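Local structure of methyltransferase (Pectobacterium atrosepticum SCRI1043, 2P7I) at residues Phe41-Phe52 with Leu60-Glu71. The protein probably transfers methyl groups from S-adenosylmethionine to an unspecified acceptor, as a putative class I methyltransferase with a Rossmann-like fold. Sequence-based numbering, arbitrary orientation.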
loop_
_atom_site.group_PDB
_atom_site.type_symbol
_atom_site.label_atom_id
_atom_site.label_comp_id
_atom_site.label_asym_id
_atom_site.label_seq_id
_atom_site.Cartn_x
_atom_site.Cartn_y
_atom_site.Cartn_z
ATOM N N PHE B 41 21.384 -10.091 -13.433
ATOM C CA PHE B 41 22.079 -11.209 -14.066
ATOM C C PHE B 41 23.565 -11.162 -13.752
ATOM O O PHE B 41 24.174 -10.089 -13.735
ATOM C CB PHE B 41 21.902 -11.211 -15.578
ATOM C CG PHE B 41 20.581 -11.766 -16.080
ATOM C CD1 PHE B 41 19.957 -12.862 -15.491
ATOM C CD2 PHE B 41 20.000 -11.221 -17.222
ATOM C CE1 PHE B 41 18.759 -13.379 -16.018
ATOM C CE2 PHE B 41 18.815 -11.710 -17.733
ATOM C CZ PHE B 41 18.185 -12.788 -17.137
ATOM N N ARG B 42 24.114 -12.336 -13.448
ATOM C CA ARG B 42 25.543 -12.527 -13.259
ATOM C C ARG B 42 26.192 -12.994 -14.551
ATOM O O ARG B 42 25.587 -13.735 -15.324
ATOM C CB ARG B 42 25.777 -13.640 -12.245
ATOM C CG ARG B 42 25.137 -13.463 -10.906
ATOM C CD ARG B 42 25.961 -12.579 -10.053
ATOM N NE ARG B 42 27.279 -13.164 -9.950
ATOM C CZ ARG B 42 28.392 -12.492 -9.703
ATOM N NH1 ARG B 42 28.359 -11.175 -9.494
ATOM N NH2 ARG B 42 29.547 -13.148 -9.664
ATOM N N PRO B 43 27.465 -12.639 -14.765
ATOM C CA PRO B 43 28.138 -13.204 -15.951
ATOM C C PRO B 43 28.314 -14.686 -15.744
ATOM O O PRO B 43 28.426 -15.129 -14.604
ATOM C CB PRO B 43 29.501 -12.507 -15.958
ATOM C CG PRO B 43 29.699 -12.033 -14.505
ATOM C CD PRO B 43 28.340 -11.771 -13.956
ATOM N N GLY B 44 28.277 -15.461 -16.816
ATOM C CA GLY B 44 28.545 -16.891 -16.704
ATOM C C GLY B 44 27.424 -17.644 -17.344
ATOM O O GLY B 44 26.915 -17.215 -18.343
ATOM N N ASN B 45 27.004 -18.744 -16.732
ATOM C CA ASN B 45 25.979 -19.602 -17.320
ATOM C C ASN B 45 24.613 -19.463 -16.624
ATOM O O ASN B 45 24.490 -18.795 -15.617
ATOM C CB ASN B 45 26.449 -21.054 -17.317
ATOM C CG ASN B 45 26.659 -21.587 -15.922
ATOM O OD1 ASN B 45 26.409 -20.886 -14.936
ATOM N ND2 ASN B 45 27.066 -22.838 -15.823
ATOM N N LEU B 46 23.606 -20.106 -17.184
ATOM C CA LEU B 46 22.281 -20.069 -16.606
ATOM C C LEU B 46 21.681 -21.454 -16.584
ATOM O O LEU B 46 21.916 -22.256 -17.492
ATOM C CB LEU B 46 21.389 -19.110 -17.396
ATOM C CG LEU B 46 19.948 -18.931 -16.895
ATOM C CD1 LEU B 46 19.480 -17.502 -17.028
ATOM C CD2 LEU B 46 19.038 -19.864 -17.648
ATOM N N LEU B 47 20.919 -21.731 -15.525
ATOM C CA LEU B 47 20.122 -22.931 -15.392
ATOM C C LEU B 47 18.640 -22.529 -15.347
ATOM O O LEU B 47 18.249 -21.709 -14.518
ATOM C CB LEU B 47 20.502 -23.689 -14.112
ATOM C CG LEU B 47 19.686 -24.925 -13.708
ATOM C CD1 LEU B 47 19.804 -26.115 -14.663
ATOM C CD2 LEU B 47 20.093 -25.361 -12.256
ATOM N N GLU B 48 17.826 -23.107 -16.229
ATOM C CA GLU B 48 16.377 -22.866 -16.262
ATOM C C GLU B 48 15.648 -24.117 -15.793
ATOM O O GLU B 48 15.632 -25.150 -16.481
ATOM C CB GLU B 48 15.887 -22.431 -17.645
ATOM C CG GLU B 48 14.376 -22.190 -17.677
ATOM C CD GLU B 48 13.800 -21.864 -19.051
ATOM O OE1 GLU B 48 14.433 -22.142 -20.093
ATOM O OE2 GLU B 48 12.656 -21.364 -19.066
ATOM N N LEU B 49 15.087 -24.031 -14.593
ATOM C CA LEU B 49 14.373 -25.141 -13.986
ATOM C C LEU B 49 12.916 -25.086 -14.394
ATOM O O LEU B 49 12.233 -24.103 -14.133
ATOM C CB LEU B 49 14.517 -25.076 -12.462
ATOM C CG LEU B 49 15.942 -25.343 -11.971
ATOM C CD1 LEU B 49 16.087 -25.031 -10.491
ATOM C CD2 LEU B 49 16.304 -26.796 -12.295
ATOM N N GLY B 50 12.442 -26.147 -15.043
ATOM C CA GLY B 50 11.068 -26.220 -15.549
ATOM C C GLY B 50 10.907 -25.483 -16.853
ATOM O O GLY B 50 10.075 -24.605 -16.967
ATOM N N SER B 51 11.714 -25.833 -17.838
ATOM C CA SER B 51 11.802 -25.056 -19.089
ATOM C C SER B 51 10.633 -25.330 -20.036
ATOM O O SER B 51 10.424 -24.617 -21.038
ATOM C CB SER B 51 13.124 -25.348 -19.777
ATOM O OG SER B 51 13.403 -26.739 -19.736
ATOM N N PHE B 52 9.897 -26.397 -19.742
ATOM C CA PHE B 52 8.764 -26.822 -20.563
ATOM C C PHE B 52 9.066 -26.788 -22.074
ATOM O O PHE B 52 10.050 -27.402 -22.513
ATOM C CB PHE B 52 7.539 -25.996 -20.162
ATOM C CG PHE B 52 6.234 -26.649 -20.493
ATOM C CD1 PHE B 52 5.976 -27.969 -20.109
ATOM C CD2 PHE B 52 5.249 -25.940 -21.156
ATOM C CE1 PHE B 52 4.767 -28.575 -20.402
ATOM C CE2 PHE B 52 4.044 -26.530 -21.446
ATOM C CZ PHE B 52 3.802 -27.857 -21.065
ATOM N N LEU B 60 15.619 -15.876 -22.817
ATOM C CA LEU B 60 16.861 -15.988 -22.090
ATOM C C LEU B 60 18.086 -16.152 -22.997
ATOM O O LEU B 60 19.183 -15.691 -22.664
ATOM C CB LEU B 60 16.753 -17.150 -21.106
ATOM C CG LEU B 60 15.783 -16.948 -19.935
ATOM C CD1 LEU B 60 15.813 -18.219 -19.108
ATOM C CD2 LEU B 60 16.122 -15.664 -19.105
ATOM N N GLN B 61 17.891 -16.808 -24.141
ATOM C CA GLN B 61 18.947 -16.960 -25.145
ATOM C C GLN B 61 19.464 -15.634 -25.704
ATOM O O GLN B 61 20.598 -15.561 -26.193
ATOM C CB GLN B 61 18.468 -17.837 -26.298
ATOM C CG GLN B 61 18.425 -19.308 -25.952
ATOM C CD GLN B 61 18.172 -20.174 -27.172
ATOM O OE1 GLN B 61 17.054 -20.228 -27.692
ATOM N NE2 GLN B 61 19.215 -20.855 -27.635
ATOM N N GLU B 62 18.650 -14.584 -25.633
ATOM C CA GLU B 62 19.147 -13.256 -25.970
ATOM C C GLU B 62 20.179 -12.770 -24.950
ATOM O O GLU B 62 20.909 -11.831 -25.229
ATOM C CB GLU B 62 18.005 -12.243 -26.094
ATOM C CG GLU B 62 16.960 -12.610 -27.141
ATOM C CD GLU B 62 17.583 -13.028 -28.471
ATOM O OE1 GLU B 62 18.388 -12.245 -29.028
ATOM O OE2 GLU B 62 17.281 -14.148 -28.949
ATOM N N HIS B 63 20.267 -13.408 -23.784
ATOM C CA HIS B 63 21.184 -12.955 -22.743
ATOM C C HIS B 63 22.342 -13.878 -22.413
ATOM O O HIS B 63 23.342 -13.425 -21.848
ATOM C CB HIS B 63 20.390 -12.675 -21.464
ATOM C CG HIS B 63 19.542 -11.456 -21.574
ATOM N ND1 HIS B 63 18.314 -11.464 -22.199
ATOM C CD2 HIS B 63 19.770 -10.179 -21.199
ATOM C CE1 HIS B 63 17.813 -10.241 -22.191
ATOM N NE2 HIS B 63 18.676 -9.443 -21.587
ATOM N N PHE B 64 22.191 -15.167 -22.714
ATOM C CA PHE B 64 23.151 -16.176 -22.321
ATOM C C PHE B 64 23.313 -17.139 -23.484
ATOM O O PHE B 64 22.327 -17.558 -24.053
ATOM C CB PHE B 64 22.644 -16.956 -21.103
ATOM C CG PHE B 64 22.601 -16.153 -19.858
ATOM C CD1 PHE B 64 23.718 -16.053 -19.057
ATOM C CD2 PHE B 64 21.444 -15.508 -19.475
ATOM C CE1 PHE B 64 23.683 -15.301 -17.905
ATOM C CE2 PHE B 64 21.411 -14.762 -18.325
ATOM C CZ PHE B 64 22.531 -14.663 -17.547
ATOM N N ASN B 65 24.548 -17.489 -23.806
ATOM C CA ASN B 65 24.806 -18.580 -24.751
ATOM C C ASN B 65 24.887 -19.978 -24.111
ATOM O O ASN B 65 24.844 -20.984 -24.815
ATOM C CB ASN B 65 26.096 -18.310 -25.551
ATOM C CG ASN B 65 27.325 -18.068 -24.661
ATOM O OD1 ASN B 65 27.329 -18.368 -23.462
ATOM N ND2 ASN B 65 28.374 -17.517 -25.260
ATOM N N ASP B 66 25.062 -20.047 -22.799
ATOM C CA ASP B 66 25.243 -21.328 -22.140
ATOM C C ASP B 66 24.129 -21.505 -21.147
ATOM O O ASP B 66 24.212 -21.004 -20.032
ATOM C CB ASP B 66 26.599 -21.380 -21.454
ATOM C CG ASP B 66 26.871 -22.707 -20.785
ATOM O OD1 ASP B 66 25.998 -23.616 -20.834
ATOM O OD2 ASP B 66 27.983 -22.843 -20.212
ATOM N N ILE B 67 23.090 -22.209 -21.592
ATOM C CA ILE B 67 21.868 -22.414 -20.831
ATOM C C ILE B 67 21.644 -23.895 -20.685
ATOM O O ILE B 67 21.792 -24.642 -21.632
ATOM C CB ILE B 67 20.626 -21.819 -21.526
ATOM C CG1 ILE B 67 20.761 -20.294 -21.654
ATOM C CG2 ILE B 67 19.378 -22.144 -20.724
ATOM C CD1 ILE B 67 19.645 -19.620 -22.467
ATOM N N THR B 68 21.302 -24.304 -19.471
ATOM C CA THR B 68 20.976 -25.684 -19.175
ATOM C C THR B 68 19.514 -25.680 -18.757
ATOM O O THR B 68 19.086 -24.833 -17.954
ATOM C CB THR B 68 21.883 -26.243 -18.078
ATOM O OG1 THR B 68 23.242 -26.192 -18.524
ATOM C CG2 THR B 68 21.517 -27.679 -17.700
ATOM N N CYS B 69 18.748 -26.604 -19.332
ATOM C CA CYS B 69 17.300 -26.647 -19.170
ATOM C C CYS B 69 16.890 -27.983 -18.615
ATOM O O CYS B 69 17.152 -29.006 -19.250
ATOM C CB CYS B 69 16.590 -26.478 -20.514
ATOM S SG CYS B 69 16.710 -24.872 -21.311
ATOM N N VAL B 70 16.217 -27.963 -17.467
ATOM C CA VAL B 70 15.694 -29.164 -16.833
ATOM C C VAL B 70 14.184 -29.152 -16.963
ATOM O O VAL B 70 13.521 -28.180 -16.575
ATOM C CB VAL B 70 16.088 -29.271 -15.341
ATOM C CG1 VAL B 70 15.549 -30.556 -14.732
ATOM C CG2 VAL B 70 17.586 -29.224 -15.175
ATOM N N GLU B 71 13.653 -30.241 -17.507
ATOM C CA GLU B 71 12.225 -30.386 -17.759
ATOM C C GLU B 71 11.875 -31.848 -17.639
ATOM O O GLU B 71 12.604 -32.702 -18.147
ATOM C CB GLU B 71 11.882 -29.874 -19.157
ATOM C CG GLU B 71 10.449 -30.111 -19.612
ATOM C CD GLU B 71 9.399 -29.690 -18.600
ATOM O OE1 GLU B 71 9.525 -28.605 -17.985
ATOM O OE2 GLU B 71 8.426 -30.449 -18.431
HETATM O O HOH W 1 26.224 -18.088 -20.977
HETATM O O HOH W 2 24.330 -23.730 -18.274
#
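Phe64 drives its ring edge into the face of Phe41: Phe64 CE2 stands over the centre of the Phe41 ring, 3.7 Å from Phe41 CD1, with the planes at 87°. The same Phe64 ring takes Leu46 CB over one face, 4.1 Å from its centroid, while the carbonyl oxygens of Arg42 and Gly44 lie at its edge. With CG anti to the backbone N (chi1 -179°), Leu46 reaches across Phe64 with CD1 and meets Ile67 CG2 and Leu60 CD1 with CD2. Beyond this aromatic end, strands 46-49 and 67-71 run parallel at 17°, joined by a ladder that includes a nearly straight 2.7 Å bond from Glu48 N to Thr68 O. They belong to a beta-alpha-beta unit through helix 55-60, the first two strands in sequence of the Rossmann-like methyltransferase sheet, where they lie side by side. Where strand 46-49 ends, Val70 O accepts from both Gly50 N (2.8 Å) and Ser51 N (3.2 Å), the latter from above the carbonyl plane. Glu71, bent at chi2, brings OE1 to within 2.8 Å of Phe52 N, which meets it from above the carboxylate plane; OE2 bonds to Ser73 N. Such an acidic residue ending the second strand commonly binds the cofactor ribose in this fold. Glu48 OE1 bonds to Thr57 OG1; a Tris molecule, probably from the crystallisation liquor, hydrogen-bonded to Glu48 OE2 and Gly50 O, is consistent with a pocket here.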